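Local coordinates for protein phytanoyl-CoA dioxygenase (Streptomyces malaysiense, PDB 6ZYL) that hydroxylates the peptide natural product thioholgamide at a beta-carbon, probably as an iron- and 2-oxoglutarate-dependent non-heme oxygenase, at residues A43-H46 with A47-E50. Numbering follows the deposited sequence.
Sequences ALTH and AEAE
CB of A47 lies 4.0 Å from OG1 of T45; alanine suits a helix, and its short side chain fits beside the hydroxyl. E48 carries most of the contact. Its amide N donates to OG1 of T45 (3.0 Å), a bond made possible because the threonine hydroxyl lies between its own backbone N and carbonyl carbon (chi1 64°). Threonine is common at an N-cap because its short hydroxyl side chain can accept from a first-turn amide. The glutamate returns the favour: with CG anti to its carbonyl carbon and the chain extended beyond, OE1 accepts from T45 N at 2.9 Å. This N-H comes in nearly straight (169°), on the anti side and somewhat out of the carboxylate plane. A water also donates to this OE1 and to O of A43, while L44 lays nonpolar CB and CG about 3.9 Å from CB of E48, along its aliphatic part. An alanine in place of E48 would probably leave the T45 amide without its acceptor and the water without one of its two. A49, buried and small enough to tuck its methyl beside A206, sends its N to O of T45 (2.8 Å). E50 N follows with O of H46 (2.9 Å); its carboxylate suits the exposed surface and is probably favoured by the helix dipole. The reciprocal T45–E48 bonds form a capping box, with T45 as N-cap, starting helix 46-66 just after edge strand 37-41 of the main sheet.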
# COMPACT_ATOMS: atom_id res chain seq x y z
N ALA A 43 -11.16 9.04 5.32
CA ALA A 43 -10.80 7.91 6.17
C ALA A 43 -10.56 8.39 7.59
O ALA A 43 -11.42 8.25 8.46
CB ALA A 43 -9.56 7.20 5.62
N LEU A 44 -9.39 8.98 7.83
CA LEU A 44 -9.03 9.49 9.15
C LEU A 44 -9.26 10.99 9.21
O LEU A 44 -9.13 11.71 8.21
CB LEU A 44 -7.57 9.18 9.47
CG LEU A 44 -7.26 7.81 10.07
CD1 LEU A 44 -7.83 6.69 9.23
CD2 LEU A 44 -5.74 7.65 10.23
N THR A 45 -9.61 11.47 10.40
CA THR A 45 -9.63 12.90 10.66
C THR A 45 -8.20 13.43 10.72
O THR A 45 -7.23 12.68 10.81
CB THR A 45 -10.36 13.21 11.96
OG1 THR A 45 -9.64 12.65 13.06
CG2 THR A 45 -11.77 12.64 11.94
N HIS A 46 -8.07 14.76 10.68
CA HIS A 46 -6.75 15.37 10.85
C HIS A 46 -6.12 14.93 12.17
O HIS A 46 -4.92 14.64 12.23
CB HIS A 46 -6.85 16.89 10.78
CG HIS A 46 -7.31 17.42 9.46
ND1 HIS A 46 -6.43 17.89 8.50
CD2 HIS A 46 -8.55 17.55 8.94
CE1 HIS A 46 -7.12 18.29 7.45
NE2 HIS A 46 -8.40 18.09 7.68
N ALA A 47 -6.93 14.87 13.23
CA ALA A 47 -6.41 14.50 14.54
C ALA A 47 -6.00 13.03 14.57
O ALA A 47 -4.97 12.68 15.16
CB ALA A 47 -7.44 14.79 15.62
N GLU A 48 -6.80 12.16 13.95
CA GLU A 48 -6.42 10.75 13.87
C GLU A 48 -5.17 10.57 13.02
O GLU A 48 -4.30 9.75 13.34
CB GLU A 48 -7.58 9.94 13.29
CG GLU A 48 -8.75 9.78 14.25
CD GLU A 48 -10.01 9.26 13.57
OE1 GLU A 48 -10.12 9.39 12.33
OE2 GLU A 48 -10.89 8.74 14.28
N ALA A 49 -5.05 11.34 11.94
CA ALA A 49 -3.86 11.26 11.11
C ALA A 49 -2.62 11.67 11.89
O ALA A 49 -1.58 11.00 11.81
CB ALA A 49 -4.01 12.15 9.87
N GLU A 50 -2.70 12.76 12.66
CA GLU A 50 -1.56 13.20 13.45
C GLU A 50 -1.22 12.19 14.54
O GLU A 50 -0.05 11.90 14.80
CB GLU A 50 -1.83 14.57 14.05
CG GLU A 50 -0.68 15.10 14.92
CD GLU A 50 -0.90 16.52 15.41
OE1 GLU A 50 -1.79 17.22 14.87
OE2 GLU A 50 -0.19 16.93 16.35
O HOH W 1 -12.24 8.69 10.91